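Local coordinates for protein fuculose-1-phosphate aldolase (Glaciozyma antarctica, PDB 4XXF) that belongs to the class II aldolase and adducin family and binds a zinc ion through three histidines in a four-chain assembly, at residues D73-N78 with R92-A97; A65-T70 with G253-K258. All coordinates share one frame; numbering follows the deposited sequence. Where two conformers were deposited one is given.

Contact 1: residues D73-N78 with R92-A97; sequences DLILVN and RIVNLA
Ile75 lays the end of its longer branch over the backbone of 92-97: CD1 lies 3.3 Å from Ile93 O and 3.9 Å from Val94 CB, while its shorter branch covers the start of the segment, CG2 standing 4.1 Å from Arg92 CA. This two-pronged reach follows from chi1 of 49°, which sets CG1 between the backbone N and the carbonyl carbon and leaves CG2 beside the N. Val77 faces the same way, two residues further along; in the conformer given, its CG2 lies 4.3 Å from Val94 CB, a contact less certain because a second conformer exists. Val94 sets its CB toward the strand, and its side chain also touches Val83. No hydrogen bond crosses between the segments. Within this chain, strand 75-78 is an outermost strand of the mixed sheet of this AraD-like domain, with backbone bonds from Ile75 to Val59 and from Val77 to Phe57. Residues 92-95 lead into helix 96-108, with Asn95 at its N-cap. Ile93 turns its side chain away, onto Phe62 of its own chain and Gly1 of the second subunit. Arg92, solvent-exposed, offers mainly the start of its chain, CG lying 4.5 Å from Ile75 CG2, while its guanidinium is engaged by Gly86 O, Gly87 O and Glu89.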
ATOM      1  N   ASP A  73     -13.720   1.727  26.081  1.00 14.11           N
ATOM      2  CA  ASP A  73     -14.507   0.756  25.329  1.00 13.91           C
ATOM      3  C   ASP A  73     -14.299  -0.685  25.765  1.00 13.74           C
ATOM      4  O   ASP A  73     -15.163  -1.537  25.534  1.00 14.69           O
ATOM      5  CB  ASP A  73     -14.169   0.847  23.842  1.00 14.11           C
ATOM      6  CG  ASP A  73     -14.569   2.166  23.233  1.00 16.27           C
ATOM      7  OD1 ASP A  73     -15.767   2.514  23.300  1.00 16.17           O
ATOM      8  OD2 ASP A  73     -13.681   2.855  22.681  1.00 14.32           O
ATOM      9  N   LEU A  74     -13.139  -0.981  26.353  1.00 12.99           N
ATOM     10  CA  LEU A  74     -12.817  -2.363  26.700  1.00 13.74           C
ATOM     11  C   LEU A  74     -13.811  -2.941  27.688  1.00 13.40           C
ATOM     12  O   LEU A  74     -14.233  -2.262  28.631  1.00 14.40           O
ATOM     13  CB  LEU A  74     -11.427  -2.472  27.309  1.00 12.84           C
ATOM     14  CG  LEU A  74     -10.254  -2.061  26.433  1.00 11.94           C
ATOM     15  CD1 LEU A  74      -8.978  -2.385  27.197  1.00 14.18           C
ATOM     16  CD2 LEU A  74     -10.291  -2.778  25.068  1.00 14.65           C
ATOM     17  N   ILE A  75     -14.140  -4.215  27.505  1.00 13.75           N
ATOM     18  CA  ILE A  75     -15.057  -4.899  28.407  1.00 14.43           C
ATOM     19  C   ILE A  75     -14.347  -6.008  29.159  1.00 13.96           C
ATOM     20  O   ILE A  75     -13.337  -6.544  28.695  1.00 14.30           O
ATOM     21  CB  ILE A  75     -16.272  -5.488  27.655  1.00 13.48           C
ATOM     22  CG1 ILE A  75     -15.830  -6.299  26.433  1.00 15.56           C
ATOM     23  CG2 ILE A  75     -17.242  -4.373  27.250  1.00 18.16           C
ATOM     24  CD1 ILE A  75     -16.932  -7.152  25.825  1.00 16.26           C
ATOM     25  N   LEU A  76     -14.888  -6.341  30.320  1.00 14.75           N
ATOM     26  CA  LEU A  76     -14.370  -7.404  31.161  1.00 14.12           C
ATOM     27  C   LEU A  76     -15.288  -8.609  31.049  1.00 18.17           C
ATOM     28  O   LEU A  76     -16.503  -8.478  31.177  1.00 18.22           O
ATOM     29  CB  LEU A  76     -14.280  -6.933  32.608  1.00 17.28           C
ATOM     30  CG  LEU A  76     -13.708  -7.905  33.638  1.00 17.97           C
ATOM     31  CD1 LEU A  76     -12.240  -8.199  33.370  1.00 20.74           C
ATOM     32  CD2 LEU A  76     -13.891  -7.327  35.037  1.00 20.21           C
ATOM     33  N   VAL A  77     -14.704  -9.776  30.797  1.00 15.93           N
ATOM     34  CA  VAL A  77     -15.438 -11.002  30.523  0.81 16.53           C
ATOM     35  C   VAL A  77     -14.916 -12.118  31.434  1.00 19.68           C
ATOM     36  O   VAL A  77     -13.702 -12.216  31.637  1.00 19.91           O
ATOM     37  CB  VAL A  77     -15.288 -11.400  29.029  0.81 18.32           C
ATOM     38  CG1 VAL A  77     -16.033 -12.688  28.722  0.81 20.13           C
ATOM     39  CG2 VAL A  77     -15.785 -10.275  28.129  0.81 17.85           C
ATOM     40  N   ASN A  78     -15.794 -12.960  31.975  1.00 17.07           N
ATOM     41  CA  ASN A  78     -15.281 -14.065  32.775  1.00 19.77           C
ATOM     42  C   ASN A  78     -14.971 -15.261  31.867  1.00 22.39           C
ATOM     43  O   ASN A  78     -15.139 -15.189  30.645  1.00 21.63           O
ATOM     44  CB  ASN A  78     -16.233 -14.435  33.933  1.00 19.60           C
ATOM     45  CG  ASN A  78     -17.573 -14.983  33.473  1.00 21.85           C
ATOM     46  OD1 ASN A  78     -17.752 -15.347  32.318  1.00 24.59           O
ATOM     47  ND2 ASN A  78     -18.521 -15.048  34.399  1.00 25.35           N
ATOM     48  N   ARG A  92     -21.833  -3.408  25.291  1.00 19.61           N
ATOM     49  CA  ARG A  92     -21.258  -4.299  26.287  1.00 17.82           C
ATOM     50  C   ARG A  92     -21.514  -5.725  25.833  1.00 17.43           C
ATOM     51  O   ARG A  92     -22.260  -6.484  26.455  1.00 20.98           O
ATOM     52  CB  ARG A  92     -21.842  -4.002  27.667  1.00 21.04           C
ATOM     53  CG  ARG A  92     -21.304  -2.686  28.199  1.00 20.58           C
ATOM     54  CD  ARG A  92     -22.024  -2.166  29.419  1.00 22.07           C
ATOM     55  NE  ARG A  92     -21.351  -0.953  29.870  1.00 24.99           N
ATOM     56  CZ  ARG A  92     -21.951   0.089  30.424  1.00 27.61           C
ATOM     57  NH1 ARG A  92     -23.263   0.081  30.622  1.00 32.15           N
ATOM     58  NH2 ARG A  92     -21.232   1.144  30.788  1.00 32.64           N
ATOM     59  N   ILE A  93     -20.867  -6.057  24.717  1.00 18.04           N
ATOM     60  CA  ILE A  93     -21.068  -7.332  24.045  0.54 17.48           C
ATOM     61  C   ILE A  93     -19.749  -7.902  23.562  1.00 16.73           C
ATOM     62  O   ILE A  93     -18.861  -7.174  23.122  1.00 15.92           O
ATOM     63  CB  ILE A  93     -22.033  -7.207  22.840  0.54 18.52           C
ATOM     64  CG1 ILE A  93     -21.582  -6.089  21.895  0.54 18.53           C
ATOM     65  CG2 ILE A  93     -23.454  -6.969  23.313  0.54 21.98           C
ATOM     66  CD1 ILE A  93     -22.325  -6.085  20.569  0.54 22.87           C
ATOM     67  N   VAL A  94     -19.619  -9.218  23.663  1.00 19.44           N
ATOM     68  CA  VAL A  94     -18.426  -9.916  23.217  1.00 18.96           C
ATOM     69  C   VAL A  94     -18.800 -10.859  22.077  1.00 21.26           C
ATOM     70  O   VAL A  94     -19.902 -11.404  22.046  1.00 22.64           O
ATOM     71  CB  VAL A  94     -17.752 -10.702  24.383  1.00 18.30           C
ATOM     72  CG1 VAL A  94     -18.613 -11.891  24.830  1.00 21.78           C
ATOM     73  CG2 VAL A  94     -16.353 -11.162  24.000  1.00 21.78           C
ATOM     74  N   ASN A  95     -17.899 -11.013  21.113  1.00 19.31           N
ATOM     75  CA  ASN A  95     -18.028 -12.073  20.123  1.00 23.02           C
ATOM     76  C   ASN A  95     -17.723 -13.400  20.830  1.00 19.14           C
ATOM     77  O   ASN A  95     -16.567 -13.695  21.124  1.00 19.42           O
ATOM     78  CB  ASN A  95     -17.085 -11.792  18.948  1.00 27.02           C
ATOM     79  CG  ASN A  95     -16.875 -12.991  18.030  1.00 30.36           C
ATOM     80  OD1 ASN A  95     -17.605 -13.980  18.073  1.00 37.73           O
ATOM     81  ND2 ASN A  95     -15.863 -12.890  17.177  1.00 37.00           N
ATOM     82  N   LEU A  96     -18.756 -14.189  21.125  1.00 22.32           N
ATOM     83  CA  LEU A  96     -18.589 -15.321  22.042  1.00 27.00           C
ATOM     84  C   LEU A  96     -17.719 -16.434  21.470  1.00 26.55           C
ATOM     85  O   LEU A  96     -16.784 -16.886  22.129  1.00 23.65           O
ATOM     86  CB  LEU A  96     -19.949 -15.901  22.459  1.00 25.80           C
ATOM     87  CG  LEU A  96     -19.880 -17.003  23.528  1.00 30.22           C
ATOM     88  CD1 LEU A  96     -19.298 -16.469  24.834  1.00 29.66           C
ATOM     89  CD2 LEU A  96     -21.243 -17.642  23.774  1.00 33.04           C
ATOM     90  N   ALA A  97     -18.026 -16.878  20.256  1.00 29.79           N
ATOM     91  CA  ALA A  97     -17.302 -17.996  19.659  1.00 31.39           C
ATOM     92  C   ALA A  97     -15.815 -17.685  19.602  1.00 28.81           C
ATOM     93  O   ALA A  97     -14.978 -18.502  19.993  1.00 26.09           O
ATOM     94  CB  ALA A  97     -17.841 -18.303  18.270  1.00 35.25           C
TER

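Contact 2: residues A65-T70 with G253-K258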
ATOM      1  N   ALA A  65     -14.736  -0.568  15.588  1.00 11.15           N
ATOM      2  CA  ALA A  65     -13.548  -0.494  14.754  1.00 11.38           C
ATOM      3  C   ALA A  65     -12.289  -0.451  15.604  1.00 10.54           C
ATOM      4  O   ALA A  65     -12.185   0.343  16.548  1.00 11.48           O
ATOM      5  CB  ALA A  65     -13.598   0.733  13.875  1.00 12.21           C
ATOM      6  N   PHE A  66     -11.303  -1.272  15.247  1.00 10.42           N
ATOM      7  CA  PHE A  66     -10.017  -1.246  15.946  1.00 11.19           C
ATOM      8  C   PHE A  66      -9.403   0.163  15.909  1.00 11.02           C
ATOM      9  O   PHE A  66      -8.786   0.604  16.888  1.00 11.62           O
ATOM     10  CB  PHE A  66      -9.033  -2.243  15.334  1.00 11.76           C
ATOM     11  CG  PHE A  66      -9.296  -3.693  15.673  1.00 11.73           C
ATOM     12  CD1 PHE A  66     -10.488  -4.122  16.240  1.00 13.09           C
ATOM     13  CD2 PHE A  66      -8.312  -4.630  15.409  1.00 13.95           C
ATOM     14  CE1 PHE A  66     -10.688  -5.471  16.531  1.00 15.03           C
ATOM     15  CE2 PHE A  66      -8.500  -5.977  15.693  1.00 16.60           C
ATOM     16  CZ  PHE A  66      -9.692  -6.398  16.253  1.00 17.23           C
ATOM     17  N   ARG A  67      -9.575   0.866  14.788  1.00 11.25           N
ATOM     18  CA  ARG A  67      -9.045   2.212  14.586  1.00 10.21           C
ATOM     19  C   ARG A  67      -9.576   3.224  15.599  1.00 10.62           C
ATOM     20  O   ARG A  67      -8.946   4.254  15.824  1.00 12.03           O
ATOM     21  CB  ARG A  67      -9.384   2.655  13.148  1.00 11.11           C
ATOM     22  CG  ARG A  67      -9.119   4.121  12.804  1.00 11.57           C
ATOM     23  CD  ARG A  67      -7.633   4.444  12.896  1.00 12.38           C
ATOM     24  NE  ARG A  67      -7.334   5.815  12.492  1.00 13.93           N
ATOM     25  CZ  ARG A  67      -7.484   6.873  13.281  1.00 12.73           C
ATOM     26  NH1 ARG A  67      -7.955   6.736  14.509  1.00 13.37           N
ATOM     27  NH2 ARG A  67      -7.166   8.081  12.830  1.00 15.94           N
ATOM     28  N   LEU A  68     -10.729   2.939  16.197  1.00 12.02           N
ATOM     29  CA  LEU A  68     -11.359   3.863  17.136  1.00 11.66           C
ATOM     30  C   LEU A  68     -11.336   3.364  18.577  1.00 12.35           C
ATOM     31  O   LEU A  68     -11.946   3.984  19.446  1.00 14.37           O
ATOM     32  CB  LEU A  68     -12.807   4.130  16.714  1.00 13.10           C
ATOM     33  CG  LEU A  68     -12.944   4.634  15.272  1.00 11.33           C
ATOM     34  CD1 LEU A  68     -14.417   4.703  14.873  1.00 13.68           C
ATOM     35  CD2 LEU A  68     -12.278   6.003  15.071  1.00 14.48           C
ATOM     36  N   MET A  69     -10.624   2.268  18.844  1.00 10.67           N
ATOM     37  CA  MET A  69     -10.599   1.678  20.183  1.00 11.63           C
ATOM     38  C   MET A  69     -10.080   2.673  21.212  1.00 12.10           C
ATOM     39  O   MET A  69      -9.094   3.362  20.967  1.00 12.19           O
ATOM     40  CB  MET A  69      -9.719   0.426  20.184  1.00 12.88           C
ATOM     41  CG  MET A  69      -9.902  -0.485  21.401  1.00 12.57           C
ATOM     42  SD  MET A  69     -11.576  -1.201  21.506  1.00 13.68           S
ATOM     43  CE  MET A  69     -11.878  -1.717  19.808  1.00 12.67           C
ATOM     44  N   THR A  70     -10.749   2.749  22.362  1.00 11.94           N
ATOM     45  CA  THR A  70     -10.260   3.539  23.495  1.00 12.44           C
ATOM     46  C   THR A  70     -10.332   2.692  24.752  1.00 11.86           C
ATOM     47  O   THR A  70     -11.021   1.672  24.783  1.00 12.73           O
ATOM     48  CB  THR A  70     -11.064   4.843  23.734  1.00 12.04           C
ATOM     49  OG1 THR A  70     -12.350   4.523  24.273  1.00 14.71           O
ATOM     50  CG2 THR A  70     -11.226   5.641  22.443  1.00 13.66           C
ATOM     51  N   GLY A 253      -2.091   8.262  20.598  1.00 12.51           N
ATOM     52  CA  GLY A 253      -2.225   8.137  22.042  1.00 13.62           C
ATOM     53  C   GLY A 253      -3.246   9.067  22.670  1.00 13.62           C
ATOM     54  O   GLY A 253      -4.011   8.652  23.537  1.00 15.72           O
ATOM     55  N   GLU A 254      -3.279  10.323  22.239  1.00 15.58           N
ATOM     56  CA  GLU A 254      -4.234  11.266  22.806  0.54 18.73           C
ATOM     57  C   GLU A 254      -5.669  10.788  22.597  1.00 18.83           C
ATOM     58  O   GLU A 254      -6.524  10.982  23.462  1.00 21.52           O
ATOM     59  CB  GLU A 254      -4.052  12.659  22.205  0.54 21.22           C
ATOM     60  CG  GLU A 254      -2.724  13.310  22.535  0.54 27.59           C
ATOM     61  CD  GLU A 254      -2.646  14.746  22.062  0.54 34.67           C
ATOM     62  OE1 GLU A 254      -3.692  15.298  21.656  0.54 34.64           O
ATOM     63  OE2 GLU A 254      -1.540  15.325  22.096  0.54 35.78           O
ATOM     64  N   GLU A 255      -5.924  10.150  21.456  1.00 17.75           N
ATOM     65  CA  GLU A 255      -7.250   9.603  21.144  1.00 17.53           C
ATOM     66  C   GLU A 255      -7.561   8.362  21.969  1.00 14.71           C
ATOM     67  O   GLU A 255      -8.629   8.247  22.574  1.00 16.80           O
ATOM     68  CB  GLU A 255      -7.361   9.222  19.655  1.00 21.16           C
ATOM     69  CG  GLU A 255      -7.355  10.382  18.656  1.00 30.80           C
ATOM     70  CD  GLU A 255      -7.510   9.935  17.190  1.00 36.97           C
ATOM     71  OE1 GLU A 255      -7.681   8.722  16.914  1.00 22.91           O
ATOM     72  OE2 GLU A 255      -7.459  10.811  16.301  1.00 44.36           O
ATOM     73  N   TYR A 256      -6.638   7.410  21.976  1.00 13.44           N
ATOM     74  CA  TYR A 256      -7.022   6.094  22.462  1.00 13.10           C
ATOM     75  C   TYR A 256      -6.938   5.973  23.982  1.00 13.42           C
ATOM     76  O   TYR A 256      -7.513   5.048  24.559  1.00 14.23           O
ATOM     77  CB  TYR A 256      -6.218   4.989  21.746  1.00 12.82           C
ATOM     78  CG  TYR A 256      -4.737   4.823  22.010  1.00 11.91           C
ATOM     79  CD1 TYR A 256      -4.247   4.457  23.267  1.00 12.13           C
ATOM     80  CD2 TYR A 256      -3.830   4.913  20.961  1.00 11.29           C
ATOM     81  CE1 TYR A 256      -2.882   4.258  23.469  1.00 11.54           C
ATOM     82  CE2 TYR A 256      -2.481   4.708  21.156  1.00 12.47           C
ATOM     83  CZ  TYR A 256      -2.009   4.384  22.398  1.00 11.21           C
ATOM     84  OH  TYR A 256      -0.653   4.188  22.569  1.00 14.99           O
ATOM     85  N   ARG A 257      -6.298   6.940  24.633  1.00 13.85           N
ATOM     86  CA  ARG A 257      -6.211   6.933  26.094  1.00 16.55           C
ATOM     87  C   ARG A 257      -7.507   7.313  26.802  1.00 19.30           C
ATOM     88  O   ARG A 257      -7.591   7.212  28.026  1.00 20.44           O
ATOM     89  CB  ARG A 257      -5.071   7.856  26.531  1.00 16.26           C
ATOM     90  CG  ARG A 257      -3.717   7.214  26.299  1.00 16.96           C
ATOM     91  CD  ARG A 257      -2.565   8.218  26.357  1.00 21.06           C
ATOM     92  NE  ARG A 257      -1.306   7.515  26.579  1.00 19.58           N
ATOM     93  CZ  ARG A 257      -0.139   8.108  26.801  1.00 23.93           C
ATOM     94  NH1 ARG A 257      -0.049   9.432  26.798  1.00 30.28           N
ATOM     95  NH2 ARG A 257       0.939   7.368  27.023  1.00 22.99           N
ATOM     96  N   LYS A 258      -8.525   7.717  26.045  1.00 17.79           N
ATOM     97  CA  LYS A 258      -9.779   8.189  26.633  1.00 19.25           C
ATOM     98  C   LYS A 258     -10.733   7.072  27.074  1.00 18.19           C
ATOM     99  O   LYS A 258     -10.564   5.899  26.737  1.00 19.30           O
ATOM    100  CB  LYS A 258     -10.498   9.114  25.647  1.00 22.32           C
ATOM    101  CG  LYS A 258      -9.736  10.395  25.346  1.00 25.92           C
ATOM    102  CD  LYS A 258     -10.507  11.288  24.387  1.00 31.63           C
ATOM    103  CE  LYS A 258      -9.743  12.574  24.108  1.00 33.67           C
ATOM    104  NZ  LYS A 258     -10.498  13.485  23.199  1.00 40.90           N
ATOM    105  OXT LYS A 258     -11.691   7.321  27.808  1.00 24.17           O
TER
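Arg67 reaches Glu255 although its side chain sets out away from 253-258. The chain bends at chi2 (64°), and its end swings round to bring NH1 to 3.1 Å from Glu255 OE1, a salt bridge with an N-H...O angle of 154°. OE1 receives it through the syn lone pair, and the guanidinium and carboxylate planes are nearly coplanar, 24° apart. Glu255 extends beyond CG to meet it, and the same OE1 also pairs with Arg31 of helix 15-36. Met69 contributes its backbone: O lies 3.4 Å from Tyr256 CB and accepts a hydrogen bond from Arg31 NE, whereas its thioether leads away toward Pro61 and Leu64. Thr70 meets carbonyl oxygens at the end of helix 234-256, its CA 3.3 Å from Tyr256 O in a CA-H...O contact and its CG2 3.7 Å from Glu255 O. Beyond the helix, its CB sits 3.2 Å from Lys258 O, one oxygen of the terminal carboxylate, whose OXT is hydrogen-bonded to Ser72 OG; Thr70 OG1 is hydrogen-bonded to Asp73. Backbone bonds of Tyr256 with Val71 and Lys258 with Ser72 continue the attachment of the loop between strands 56-59 and 75-78. As shared acceptor of Arg67 and Arg31, OE1 would probably keep Glu255 ionised and allow the two guanidinium groups to lie close.

Overall arrangement
Contact 1 is the more buried and is apolar, with branched aliphatic groups of an outermost sheet strand set against the lead-in to helix 96-108. Contact 2 is only partly buried and relies on a salt bridge, backbone carbonyls and the terminal carboxylate, joining a loop to the chain's C-terminal end, 183 residues away in sequence. Their centres are about 17 Å apart, but the loop of contact 2 runs on into the strand of contact 1, and they touch where Leu74 CD2 meets Met69 SD at 4.1 Å and where Asp73 OD2 packs 3.8 Å from Leu68 O. Both contacts also reach the second subunit, through Ile93 in contact 1 and through residues including Ala65 and Glu255 in contact 2.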